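PDB 4D7L: peptide methionine sulfoxide reductase MsrA from Corynebacterium diphtheriae, which probably repairs oxidatively damaged proteins by reducing the S-epimer of methionine sulfoxide back to methionine, with thiol-disulfide exchange regenerating the enzyme. Local coordinates for residues Ile66-Gly71 and Ser157-Ala162; Gly71-Ala76 and His113-Glu118; Lys78-Thr83 and Val132-Glu137; Tyr88-Phe93 and Gly205-Ala210. All blocks are in the same frame, centred on the assembly; numbering follows the deposited sequence.

Overall arrangement
From the N terminus, strand 64-69 leads into helix 73-81 and then strand 86-94, and each of these finds partners much later in the sequence. Interaction 1 pairs the first strand with strand 158-161, closing a loop of 85 residues. Interactions 2 and 3 both fall within that loop, closing 36 and 48 residues, with interaction 2 sharing G71 with interaction 1. They set the start of helix 73-81 on strand 114-121 and its end against helix 128-137, and they cross each other along the chain. Interaction 4 closes 111 residues, crosses the other three and adds strand 208-209 at one edge of the sheet.

Interaction 1: Ile66-Gly71 and Ser157-Ala162; sequences IYIGIG and SAIYTA
The carbonyl oxygen of Y67 is gripped twice from the neighbouring strand: Y160 N gives it a hydrogen bond of 2.9 Å, and the CA-H of I159 makes a weaker contact, CA to Y67 O 3.4 Å. G69 O repeats the pattern with the amide of A158 and the CA-H of S157. In return, G69 N reaches A158 O over 2.8 Å in a nearly straight bond, 171° at the hydrogen. Y67 with Y160 and G69 with A158 are thus the hydrogen-bonded pairs of an antiparallel ladder joining two inner strands of the mixed sheet at the centre of this alpha/beta fold, and I68 and I159 form the non-hydrogen-bonded pair between them. On the face carrying these isoleucines, I159 does the joining. Its CG2 meets I66 CD1 at 3.8 Å as the two chains cross obliquely, while its CG1 lies alongside I68. Helix 128-137 covers this side through V132 and A135. On the other face, Y67 swings CG beside its own backbone N (chi1 -62°), which sets the ring edge against Y160 O and brings CE1 within 3.8 Å of A162 CB. The Y160 ring leads away from the first strand, its hydroxyl hydrogen-bonded to E195 on strand 195-198.

Interaction 2: Gly71-Ala76 and His113-Glu118; sequences GCYWGA and HTEIVE
Two torsions bring Y73 and E115 together: the tyrosine places CG between its backbone N and carbonyl carbon (chi1 51°), and the glutamate turns CG beside its own N (chi1 -70°) before running on extended. The side chains therefore cross at about a right angle, and a single carboxylate oxygen does double duty. E115 OE1 accepts the Y73 amide, N to OE1 3.1 Å, met nearly head-on along the C-O bond. The same oxygen sits over one face of the Y73 ring, displaced toward the rim, with ring and carboxylate planes 32° apart. Lower down the glutamate chain, E115 CB packs against Y73 CD2 at 3.5 Å, and the amide of I116 lies at the ring's edge. G71-G75 reads GCYWG, the tyrosine form of the MsrA signature GCFWG: it takes the chain from the first strand into helix 73-81, with C72, the predicted catalytic cysteine, at the N-cap. In this structure C72 is joined to C226 by a disulfide, and a cacodylate ion, probably from crystallisation, lies beside the E115 carboxylate, consistent with a pocket there. At the backbone of E115, two waters link the segments. One accepts from G71 N and donates to E115 O, while the other donates both to G71 O, at 2.7 Å from the water oxygen, and to E115 O, which is thus held by two waters. One turn along the helix, A76 CB rests on V117 CG2 at 3.6 Å, making an apolar seam between helix and strand.

Interaction 3: Lys78-Thr83 and Val132-Glu137; sequences KLFWET and VVKAME
K134 stretches from helix 128-137 to lie against T83, just past the end of helix 73-81. The lysine starts straight, with CG anti to its backbone N (chi1 -168°), stays extended to CD and then bends at chi3, which turns CE against the threonine, and again at chi4, which places NZ. The closest approach is K134 CE to T83 OG1, 3.3 Å, with T83 CG2 also against CE at 3.7 Å, so both branches of the threonine touch the same methylene. The threonine is itself fixed: OG1 lies beside its own N (chi1 -60°) and donates to L79 O over 2.8 Å, back onto the preceding turn. Deeper in, the F80 ring slides past the lysine in the opposite direction. Its CZ meets A135 CB at 4.0 Å, the methyl standing at the ring edge, and CE1 lies near K134 CD. L79 CD2 sits over one face of this ring, toward its rim. F80 and A135 both press on I68, so the two helices sit side by side on the same face of the central sheet. L79 O also accepts a bond from a water, which in turn makes only a weak bond with K134 NZ. With the T83 hydroxyl proton committed to L79 O, the oxygen can face the lysine chain only through its lone pairs, and aliphatic packing supplies much of the contact, with a weak water link from the ammonium group.

Interaction 4: Tyr88-Phe93 and Gly205-Ala210; sequences YTSVGF and GEYYMA
A210 N donates to V91 O at 2.9 Å, in the carbonyl plane, onto a lone pair and almost straight (170°). Farther along, F93 and Y208 exchange two hydrogen bonds, F93 N to Y208 O being the shorter at 2.8 Å. Between these lies the non-hydrogen-bonded pair of G92 and M209: with no side chain on the glycine, the backbones close to 4.1 Å, CA to CA, and G92 CA meets Y208 O. The side chains spread around this short ladder. F93 turns its ring so that CZ touches A210 CB at 3.7 Å. Back along strand 86-94, M209 bends at its last torsion and lays CE on S90 CB, 3.6 Å away, and near the Y88 hydroxyl. The Y207 ring passes beside G92 with its hydroxyl toward S90, although the place of that oxygen is doubtful. In the next shell, E118 hydrogen-bonds the S90 hydroxyl, and Q215 NE2 bridges V91 O and A210 O, tying strand 86-94 and A210 to the chain that follows. Strand 208-209 is a brief antiparallel edge strand on the mixed sheet, through which the C-terminal part of MsrA docks on the core before running on to C226, the disulfide partner of C72.

Interaction 1: Ile66-Gly71 and Ser157-Ala162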
loop_
_atom_site.group_PDB
_atom_site.type_symbol
_atom_site.label_atom_id
_atom_site.label_comp_id
_atom_site.label_asym_id
_atom_site.label_seq_id
_atom_site.Cartn_x
_atom_site.Cartn_y
_atom_site.Cartn_z
ATOM N N ILE A 66 -5.148 -7.686 -4.273
ATOM C CA ILE A 66 -4.148 -6.795 -4.860
ATOM C C ILE A 66 -3.490 -5.976 -3.741
ATOM O O ILE A 66 -4.128 -5.644 -2.736
ATOM C CB ILE A 66 -4.773 -5.876 -5.949
ATOM C CG1 ILE A 66 -3.699 -5.077 -6.709
ATOM C CG2 ILE A 66 -5.907 -4.985 -5.369
ATOM C CD1 ILE A 66 -4.306 -4.164 -7.816
ATOM N N TYR A 67 -2.201 -5.689 -3.901
ATOM C CA TYR A 67 -1.438 -4.952 -2.902
ATOM C C TYR A 67 -1.103 -3.570 -3.434
ATOM O O TYR A 67 -0.483 -3.440 -4.486
ATOM C CB TYR A 67 -0.145 -5.705 -2.539
ATOM C CG TYR A 67 -0.416 -7.054 -1.928
ATOM C CD1 TYR A 67 -0.559 -8.176 -2.735
ATOM C CD2 TYR A 67 -0.578 -7.203 -0.549
ATOM C CE1 TYR A 67 -0.829 -9.429 -2.192
ATOM C CE2 TYR A 67 -0.847 -8.459 0.006
ATOM C CZ TYR A 67 -0.969 -9.562 -0.828
ATOM O OH TYR A 67 -1.237 -10.794 -0.305
ATOM N N ILE A 68 -1.503 -2.538 -2.701
ATOM C CA ILE A 68 -1.436 -1.177 -3.218
ATOM C C ILE A 68 -0.591 -0.278 -2.349
ATOM O O ILE A 68 -0.814 -0.200 -1.128
ATOM C CB ILE A 68 -2.856 -0.568 -3.311
ATOM C CG1 ILE A 68 -3.733 -1.422 -4.228
ATOM C CG2 ILE A 68 -2.805 0.897 -3.787
ATOM C CD1 ILE A 68 -3.233 -1.465 -5.630
ATOM N N GLY A 69 0.349 0.424 -2.969
ATOM C CA GLY A 69 1.122 1.423 -2.246
ATOM C C GLY A 69 0.913 2.807 -2.836
ATOM O O GLY A 69 1.275 3.057 -3.990
ATOM N N ILE A 70 0.305 3.710 -2.072
ATOM C CA ILE A 70 0.086 5.058 -2.597
ATOM C C ILE A 70 0.449 6.106 -1.563
ATOM O O ILE A 70 -0.046 7.228 -1.616
ATOM C CB ILE A 70 -1.392 5.270 -3.039
ATOM C CG1 ILE A 70 -2.342 4.982 -1.871
ATOM C CG2 ILE A 70 -1.738 4.366 -4.202
ATOM C CD1 ILE A 70 -3.803 5.408 -2.130
ATOM N N GLY A 71 1.334 5.752 -0.638
ATOM C CA GLY A 71 1.734 6.686 0.402
ATOM C C GLY A 71 1.210 6.258 1.763
ATOM O O GLY A 71 1.033 5.066 1.995
ATOM N N SER A 157 5.212 4.675 -4.813
ATOM C CA SER A 157 4.033 4.113 -5.474
ATOM C C SER A 157 4.280 2.661 -5.876
ATOM O O SER A 157 5.365 2.349 -6.384
ATOM C CB SER A 157 3.709 4.956 -6.715
ATOM O OG SER A 157 2.555 4.476 -7.380
ATOM N N ALA A 158 3.314 1.770 -5.634
ATOM C CA ALA A 158 3.503 0.360 -5.997
ATOM C C ALA A 158 2.189 -0.376 -6.222
ATOM O O ALA A 158 1.147 -0.034 -5.640
ATOM C CB ALA A 158 4.341 -0.383 -4.920
ATOM N N ILE A 159 2.254 -1.382 -7.088
ATOM C CA ILE A 159 1.198 -2.381 -7.218
ATOM C C ILE A 159 1.868 -3.751 -7.225
ATOM O O ILE A 159 2.646 -4.061 -8.136
ATOM C CB ILE A 159 0.370 -2.217 -8.504
ATOM C CG1 ILE A 159 -0.294 -0.837 -8.555
ATOM C CG2 ILE A 159 -0.714 -3.318 -8.584
ATOM C CD1 ILE A 159 -0.894 -0.501 -9.921
ATOM N N TYR A 160 1.592 -4.574 -6.214
ATOM C CA TYR A 160 2.102 -5.954 -6.237
ATOM C C TYR A 160 0.938 -6.910 -6.438
ATOM O O TYR A 160 -0.096 -6.770 -5.804
ATOM C CB TYR A 160 2.858 -6.298 -4.944
ATOM C CG TYR A 160 3.966 -5.298 -4.604
ATOM C CD1 TYR A 160 4.889 -4.895 -5.568
ATOM C CD2 TYR A 160 4.069 -4.757 -3.322
ATOM C CE1 TYR A 160 5.910 -3.962 -5.264
ATOM C CE2 TYR A 160 5.072 -3.832 -3.008
ATOM C CZ TYR A 160 5.975 -3.446 -3.980
ATOM O OH TYR A 160 6.939 -2.543 -3.669
ATOM N N THR A 161 1.102 -7.879 -7.329
ATOM C CA THR A 161 -0.011 -8.754 -7.674
ATOM C C THR A 161 0.112 -10.161 -7.071
ATOM O O THR A 161 1.182 -10.585 -6.625
ATOM C CB THR A 161 -0.155 -8.853 -9.197
ATOM O OG1 THR A 161 1.065 -9.347 -9.762
ATOM C CG2 THR A 161 -0.464 -7.481 -9.786
ATOM N N ALA A 162 -1.007 -10.872 -7.017
ATOM C CA ALA A 162 -1.043 -12.173 -6.362
ATOM C C ALA A 162 -1.954 -13.146 -7.103
ATOM O O ALA A 162 -2.714 -12.760 -7.996
ATOM C CB ALA A 162 -1.509 -12.021 -4.908
#

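Interaction 2: Gly71-Ala76 and His113-Glu118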
loop_
_atom_site.group_PDB
_atom_site.type_symbol
_atom_site.label_atom_id
_atom_site.label_comp_id
_atom_site.label_asym_id
_atom_site.label_seq_id
_atom_site.Cartn_x
_atom_site.Cartn_y
_atom_site.Cartn_z
ATOM N N GLY A 71 1.334 5.752 -0.638
ATOM C CA GLY A 71 1.734 6.686 0.402
ATOM C C GLY A 71 1.210 6.258 1.763
ATOM O O GLY A 71 1.033 5.066 1.995
ATOM N N CYS A 72 0.982 7.223 2.656
ATOM C CA CYS A 72 0.535 6.924 4.026
ATOM C C CYS A 72 -0.569 5.880 4.028
ATOM O O CYS A 72 -1.671 6.123 3.517
ATOM C CB CYS A 72 0.042 8.192 4.720
ATOM S SG CYS A 72 -0.786 7.849 6.310
ATOM N N TYR A 73 -0.270 4.684 4.545
ATOM C CA TYR A 73 -1.285 3.631 4.413
ATOM C C TYR A 73 -2.566 3.821 5.264
ATOM O O TYR A 73 -3.538 3.118 5.049
ATOM C CB TYR A 73 -0.740 2.206 4.620
ATOM C CG TYR A 73 0.080 1.883 5.854
ATOM C CD1 TYR A 73 -0.278 2.373 7.105
ATOM C CD2 TYR A 73 1.017 0.851 5.802
ATOM C CE1 TYR A 73 0.423 2.003 8.246
ATOM C CE2 TYR A 73 1.701 0.444 6.934
ATOM C CZ TYR A 73 1.396 1.019 8.157
ATOM O OH TYR A 73 2.066 0.599 9.291
ATOM N N TRP A 74 -2.570 4.699 6.270
ATOM C CA TRP A 74 -3.794 4.893 7.046
ATOM C C TRP A 74 -4.914 5.422 6.153
ATOM O O TRP A 74 -6.028 4.909 6.166
ATOM C CB TRP A 74 -3.583 5.884 8.176
ATOM C CG TRP A 74 -2.613 5.466 9.225
ATOM C CD1 TRP A 74 -2.172 4.197 9.518
ATOM C CD2 TRP A 74 -1.952 6.348 10.119
ATOM N NE1 TRP A 74 -1.268 4.248 10.571
ATOM C CE2 TRP A 74 -1.123 5.562 10.954
ATOM C CE3 TRP A 74 -1.988 7.738 10.308
ATOM C CZ2 TRP A 74 -0.348 6.122 11.965
ATOM C CZ3 TRP A 74 -1.208 8.301 11.317
ATOM C CH2 TRP A 74 -0.400 7.492 12.131
ATOM N N GLY A 75 -4.604 6.460 5.386
ATOM C CA GLY A 75 -5.591 7.065 4.506
ATOM C C GLY A 75 -5.911 6.131 3.364
ATOM O O GLY A 75 -7.048 6.033 2.924
ATOM N N ALA A 76 -4.885 5.453 2.866
ATOM C CA ALA A 76 -5.079 4.522 1.777
ATOM C C ALA A 76 -5.971 3.361 2.199
ATOM O O ALA A 76 -6.803 2.920 1.422
ATOM C CB ALA A 76 -3.721 4.005 1.285
ATOM N N HIS A 113 11.095 -1.720 2.294
ATOM C CA HIS A 113 9.668 -1.927 2.049
ATOM C C HIS A 113 8.899 -0.638 1.774
ATOM O O HIS A 113 9.321 0.464 2.142
ATOM C CB HIS A 113 8.981 -2.614 3.238
ATOM C CG HIS A 113 9.371 -4.043 3.426
ATOM N ND1 HIS A 113 9.059 -5.025 2.512
ATOM C CD2 HIS A 113 10.032 -4.662 4.440
ATOM C CE1 HIS A 113 9.518 -6.187 2.950
ATOM N NE2 HIS A 113 10.107 -5.995 4.116
ATOM N N THR A 114 7.761 -0.746 1.103
ATOM C CA THR A 114 6.892 0.417 1.013
ATOM C C THR A 114 5.609 0.108 1.784
ATOM O O THR A 114 5.266 -1.057 2.020
ATOM C CB THR A 114 6.590 0.823 -0.444
ATOM O OG1 THR A 114 6.081 2.165 -0.467
ATOM C CG2 THR A 114 5.575 -0.126 -1.095
ATOM N N GLU A 115 4.927 1.166 2.204
ATOM C CA GLU A 115 3.687 1.044 2.961
ATOM C C GLU A 115 2.587 0.579 2.024
ATOM O O GLU A 115 2.282 1.250 1.035
ATOM C CB GLU A 115 3.314 2.366 3.634
ATOM C CG GLU A 115 4.278 2.716 4.775
ATOM C CD GLU A 115 3.799 3.876 5.646
ATOM O OE1 GLU A 115 2.686 4.412 5.416
ATOM O OE2 GLU A 115 4.569 4.259 6.556
ATOM N N ILE A 116 2.003 -0.562 2.361
ATOM C CA ILE A 116 1.091 -1.286 1.477
ATOM C C ILE A 116 -0.251 -1.528 2.124
ATOM O O ILE A 116 -0.319 -1.850 3.317
ATOM C CB ILE A 116 1.693 -2.658 1.078
ATOM C CG1 ILE A 116 2.895 -2.446 0.149
ATOM C CG2 ILE A 116 0.635 -3.601 0.440
ATOM C CD1 ILE A 116 2.506 -1.894 -1.247
ATOM N N VAL A 117 -1.307 -1.389 1.324
ATOM C CA VAL A 117 -2.631 -1.861 1.676
ATOM C C VAL A 117 -2.908 -3.169 0.958
ATOM O O VAL A 117 -2.828 -3.235 -0.276
ATOM C CB VAL A 117 -3.735 -0.860 1.280
ATOM C CG1 VAL A 117 -5.136 -1.389 1.716
ATOM C CG2 VAL A 117 -3.476 0.510 1.887
ATOM N N GLU A 118 -3.180 -4.208 1.739
ATOM C CA GLU A 118 -3.690 -5.470 1.227
ATOM C C GLU A 118 -5.180 -5.270 0.943
ATOM O O GLU A 118 -5.936 -4.953 1.851
ATOM C CB GLU A 118 -3.489 -6.584 2.250
ATOM C CG GLU A 118 -4.177 -7.914 1.861
ATOM C CD GLU A 118 -4.164 -8.946 2.976
ATOM O OE1 GLU A 118 -4.121 -8.567 4.174
ATOM O OE2 GLU A 118 -4.212 -10.151 2.651
HETATM O O HOH W 1 3.169 3.618 -0.430
HETATM O O HOH W 2 -0.083 2.922 0.755
#

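Interaction 3: Lys78-Thr83 and Val132-Glu137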
loop_
_atom_site.group_PDB
_atom_site.type_symbol
_atom_site.label_atom_id
_atom_site.label_comp_id
_atom_site.label_asym_id
_atom_site.label_seq_id
_atom_site.Cartn_x
_atom_site.Cartn_y
_atom_site.Cartn_z
ATOM N N LYS A 78 -8.371 3.282 4.411
ATOM C CA LYS A 78 -9.753 3.781 4.530
ATOM C C LYS A 78 -10.389 3.915 3.146
ATOM O O LYS A 78 -11.548 3.527 2.938
ATOM C CB LYS A 78 -9.775 5.116 5.296
ATOM C CG LYS A 78 -11.179 5.753 5.517
ATOM C CD LYS A 78 -11.019 6.977 6.443
ATOM C CE LYS A 78 -12.261 7.872 6.576
ATOM N NZ LYS A 78 -13.562 7.178 6.496
ATOM N N LEU A 79 -9.626 4.456 2.202
ATOM C CA LEU A 79 -10.091 4.599 0.818
ATOM C C LEU A 79 -10.581 3.271 0.266
ATOM O O LEU A 79 -11.652 3.173 -0.360
ATOM C CB LEU A 79 -8.949 5.126 -0.064
ATOM C CG LEU A 79 -9.290 5.234 -1.552
ATOM C CD1 LEU A 79 -10.187 6.462 -1.772
ATOM C CD2 LEU A 79 -8.031 5.286 -2.390
ATOM N N PHE A 80 -9.802 2.229 0.509
ATOM C CA PHE A 80 -10.180 0.941 -0.061
ATOM C C PHE A 80 -11.232 0.179 0.739
ATOM O O PHE A 80 -12.108 -0.441 0.121
ATOM C CB PHE A 80 -8.921 0.084 -0.282
ATOM C CG PHE A 80 -8.134 0.533 -1.476
ATOM C CD1 PHE A 80 -8.636 0.305 -2.754
ATOM C CD2 PHE A 80 -6.945 1.243 -1.332
ATOM C CE1 PHE A 80 -7.955 0.759 -3.881
ATOM C CE2 PHE A 80 -6.235 1.692 -2.462
ATOM C CZ PHE A 80 -6.747 1.458 -3.735
ATOM N N TRP A 81 -11.238 0.241 2.077
ATOM C CA TRP A 81 -12.288 -0.530 2.766
ATOM C C TRP A 81 -13.651 0.104 2.517
ATOM O O TRP A 81 -14.678 -0.556 2.655
ATOM C CB TRP A 81 -12.043 -0.724 4.294
ATOM C CG TRP A 81 -12.358 0.425 5.227
ATOM C CD1 TRP A 81 -13.582 1.016 5.461
ATOM C CD2 TRP A 81 -11.446 1.016 6.158
ATOM N NE1 TRP A 81 -13.455 2.002 6.433
ATOM C CE2 TRP A 81 -12.154 2.008 6.881
ATOM C CE3 TRP A 81 -10.080 0.812 6.437
ATOM C CZ2 TRP A 81 -11.539 2.810 7.858
ATOM C CZ3 TRP A 81 -9.463 1.613 7.402
ATOM C CH2 TRP A 81 -10.198 2.591 8.114
ATOM N N GLU A 82 -13.664 1.376 2.135
ATOM C CA GLU A 82 -14.930 2.039 1.798
ATOM C C GLU A 82 -15.349 1.837 0.346
ATOM O O GLU A 82 -16.400 2.309 -0.072
ATOM C CB GLU A 82 -14.831 3.535 2.116
ATOM C CG GLU A 82 -14.802 3.761 3.648
ATOM C CD GLU A 82 -14.760 5.223 4.066
ATOM O OE1 GLU A 82 -14.517 6.098 3.200
ATOM O OE2 GLU A 82 -14.943 5.478 5.283
ATOM N N THR A 83 -14.554 1.102 -0.416
ATOM C CA THR A 83 -14.893 0.856 -1.818
ATOM C C THR A 83 -15.835 -0.322 -1.997
ATOM O O THR A 83 -15.542 -1.404 -1.511
ATOM C CB THR A 83 -13.626 0.583 -2.630
ATOM O OG1 THR A 83 -12.769 1.720 -2.536
ATOM C CG2 THR A 83 -13.977 0.324 -4.094
ATOM N N VAL A 132 -6.998 -0.754 -9.780
ATOM C CA VAL A 132 -5.775 -0.076 -10.233
ATOM C C VAL A 132 -6.067 1.384 -10.569
ATOM O O VAL A 132 -5.320 2.295 -10.178
ATOM C CB VAL A 132 -5.125 -0.791 -11.462
ATOM C CG1 VAL A 132 -3.984 0.050 -12.040
ATOM C CG2 VAL A 132 -4.601 -2.183 -11.066
ATOM N N VAL A 133 -7.170 1.619 -11.269
ATOM C CA VAL A 133 -7.551 2.989 -11.637
ATOM C C VAL A 133 -7.808 3.819 -10.379
ATOM O O VAL A 133 -7.362 4.975 -10.272
ATOM C CB VAL A 133 -8.805 3.002 -12.551
ATOM C CG1 VAL A 133 -9.398 4.411 -12.656
ATOM C CG2 VAL A 133 -8.459 2.455 -13.939
ATOM N N LYS A 134 -8.494 3.222 -9.406
ATOM C CA LYS A 134 -8.783 3.940 -8.169
ATOM C C LYS A 134 -7.494 4.345 -7.457
ATOM O O LYS A 134 -7.366 5.468 -6.987
ATOM C CB LYS A 134 -9.638 3.100 -7.225
ATOM C CG LYS A 134 -10.192 3.931 -6.075
ATOM C CD LYS A 134 -11.090 3.104 -5.197
ATOM C CE LYS A 134 -12.523 3.565 -5.280
ATOM N NZ LYS A 134 -12.799 4.668 -4.318
ATOM N N ALA A 135 -6.539 3.427 -7.388
ATOM C CA ALA A 135 -5.232 3.751 -6.808
ATOM C C ALA A 135 -4.532 4.881 -7.566
ATOM O O ALA A 135 -4.005 5.815 -6.954
ATOM C CB ALA A 135 -4.357 2.542 -6.788
ATOM N N MET A 136 -4.496 4.777 -8.895
ATOM C CA MET A 136 -3.841 5.792 -9.729
ATOM C C MET A 136 -4.447 7.179 -9.498
ATOM O O MET A 136 -3.728 8.181 -9.421
ATOM C CB MET A 136 -3.933 5.431 -11.221
ATOM C CG MET A 136 -2.856 4.449 -11.672
ATOM S SD MET A 136 -1.175 5.117 -11.549
ATOM C CE MET A 136 -1.060 6.130 -13.021
ATOM N N GLU A 137 -5.767 7.239 -9.387
ATOM C CA GLU A 137 -6.453 8.524 -9.269
ATOM C C GLU A 137 -6.412 9.064 -7.837
ATOM O O GLU A 137 -6.812 10.204 -7.577
ATOM C CB GLU A 137 -7.894 8.398 -9.771
ATOM C CG GLU A 137 -7.956 8.060 -11.266
ATOM C CD GLU A 137 -9.368 8.042 -11.838
ATOM O OE1 GLU A 137 -10.330 7.953 -11.055
ATOM O OE2 GLU A 137 -9.509 8.122 -13.078
HETATM O O HOH W 3 -13.540 5.080 -1.312
#

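Interaction 4: Tyr88-Phe93 and Gly205-Ala210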
loop_
_atom_site.group_PDB
_atom_site.type_symbol
_atom_site.label_atom_id
_atom_site.label_comp_id
_atom_site.label_asym_id
_atom_site.label_seq_id
_atom_site.Cartn_x
_atom_site.Cartn_y
_atom_site.Cartn_z
ATOM N N TYR A 88 -12.175 -7.165 2.505
ATOM C CA TYR A 88 -11.219 -7.136 3.618
ATOM C C TYR A 88 -10.039 -6.260 3.220
ATOM O O TYR A 88 -9.650 -6.235 2.044
ATOM C CB TYR A 88 -10.730 -8.549 3.971
ATOM C CG TYR A 88 -9.637 -8.605 5.033
ATOM C CD1 TYR A 88 -9.953 -8.508 6.386
ATOM C CD2 TYR A 88 -8.289 -8.751 4.680
ATOM C CE1 TYR A 88 -8.951 -8.561 7.372
ATOM C CE2 TYR A 88 -7.278 -8.801 5.650
ATOM C CZ TYR A 88 -7.620 -8.721 6.994
ATOM O OH TYR A 88 -6.640 -8.765 7.973
ATOM N N THR A 89 -9.474 -5.541 4.185
ATOM C CA THR A 89 -8.196 -4.858 3.974
ATOM C C THR A 89 -7.275 -5.031 5.189
ATOM O O THR A 89 -7.738 -5.340 6.291
ATOM C CB THR A 89 -8.354 -3.332 3.732
ATOM O OG1 THR A 89 -8.875 -2.716 4.918
ATOM C CG2 THR A 89 -9.267 -3.039 2.534
ATOM N N SER A 90 -5.980 -4.843 4.982
ATOM C CA SER A 90 -5.041 -4.674 6.100
ATOM C C SER A 90 -3.921 -3.761 5.631
ATOM O O SER A 90 -3.830 -3.460 4.438
ATOM C CB SER A 90 -4.482 -6.024 6.591
ATOM O OG SER A 90 -3.546 -6.567 5.663
ATOM N N VAL A 91 -3.096 -3.305 6.566
ATOM C CA VAL A 91 -1.926 -2.521 6.218
ATOM C C VAL A 91 -0.654 -3.191 6.686
ATOM O O VAL A 91 -0.623 -3.979 7.657
ATOM C CB VAL A 91 -1.976 -1.088 6.805
ATOM C CG1 VAL A 91 -3.115 -0.305 6.141
ATOM C CG2 VAL A 91 -2.136 -1.113 8.332
ATOM N N GLY A 92 0.417 -2.897 5.972
ATOM C CA GLY A 92 1.660 -3.553 6.290
ATOM C C GLY A 92 2.708 -3.156 5.278
ATOM O O GLY A 92 2.668 -2.063 4.705
ATOM N N PHE A 93 3.622 -4.090 5.034
ATOM C CA PHE A 93 4.886 -3.787 4.367
ATOM C C PHE A 93 5.227 -4.827 3.313
ATOM O O PHE A 93 5.126 -6.036 3.560
ATOM C CB PHE A 93 6.014 -3.734 5.408
ATOM C CG PHE A 93 5.625 -3.000 6.671
ATOM C CD1 PHE A 93 5.385 -1.631 6.638
ATOM C CD2 PHE A 93 5.497 -3.677 7.876
ATOM C CE1 PHE A 93 5.007 -0.940 7.797
ATOM C CE2 PHE A 93 5.124 -2.997 9.040
ATOM C CZ PHE A 93 4.885 -1.622 8.994
ATOM N N GLY A 205 9.550 -11.356 -1.126
ATOM C CA GLY A 205 8.584 -12.279 -1.706
ATOM C C GLY A 205 7.266 -12.417 -0.949
ATOM O O GLY A 205 6.438 -13.260 -1.301
ATOM N N GLU A 206 7.040 -11.566 0.049
ATOM C CA GLU A 206 5.884 -11.709 0.961
ATOM C C GLU A 206 5.416 -10.360 1.403
ATOM O O GLU A 206 6.165 -9.381 1.341
ATOM C CB GLU A 206 6.234 -12.502 2.244
ATOM C CG GLU A 206 6.768 -13.882 2.050
ATOM C CD GLU A 206 7.109 -14.537 3.377
ATOM O OE1 GLU A 206 6.443 -14.227 4.386
ATOM O OE2 GLU A 206 8.060 -15.343 3.416
ATOM N N TYR A 207 4.188 -10.332 1.908
ATOM C CA TYR A 207 3.627 -9.155 2.559
ATOM C C TYR A 207 3.600 -9.390 4.062
ATOM O O TYR A 207 3.261 -10.487 4.510
ATOM C CB TYR A 207 2.212 -8.896 2.022
ATOM C CG TYR A 207 1.333 -7.971 2.830
ATOM C CD1 TYR A 207 1.485 -6.589 2.733
ATOM C CD2 TYR A 207 0.288 -8.477 3.629
ATOM C CE1 TYR A 207 0.653 -5.716 3.439
ATOM C CE2 TYR A 207 -0.557 -7.601 4.351
ATOM C CZ TYR A 207 -0.370 -6.236 4.234
ATOM O OH TYR A 207 -1.196 -5.370 4.915
ATOM N N TYR A 208 3.945 -8.359 4.833
ATOM C CA TYR A 208 4.011 -8.467 6.290
ATOM C C TYR A 208 3.049 -7.487 6.926
ATOM O O TYR A 208 3.140 -6.291 6.668
ATOM C CB TYR A 208 5.444 -8.175 6.790
ATOM C CG TYR A 208 6.476 -9.077 6.168
ATOM C CD1 TYR A 208 6.588 -10.415 6.575
ATOM C CD2 TYR A 208 7.340 -8.604 5.177
ATOM C CE1 TYR A 208 7.544 -11.267 6.019
ATOM C CE2 TYR A 208 8.295 -9.459 4.607
ATOM C CZ TYR A 208 8.392 -10.775 5.033
ATOM O OH TYR A 208 9.352 -11.604 4.478
ATOM N N MET A 209 2.135 -7.982 7.751
ATOM C CA MET A 209 1.181 -7.085 8.395
ATOM C C MET A 209 1.846 -6.198 9.417
ATOM O O MET A 209 2.695 -6.662 10.171
ATOM C CB MET A 209 0.063 -7.868 9.090
ATOM C CG MET A 209 -0.853 -8.645 8.189
ATOM S SD MET A 209 -2.214 -9.344 9.176
ATOM C CE MET A 209 -3.253 -7.925 9.453
ATOM N N ALA A 210 1.415 -4.935 9.473
ATOM C CA ALA A 210 1.827 -4.019 10.526
ATOM C C ALA A 210 1.150 -4.387 11.853
ATOM O O ALA A 210 0.185 -5.151 11.862
ATOM C CB ALA A 210 1.490 -2.574 10.126
#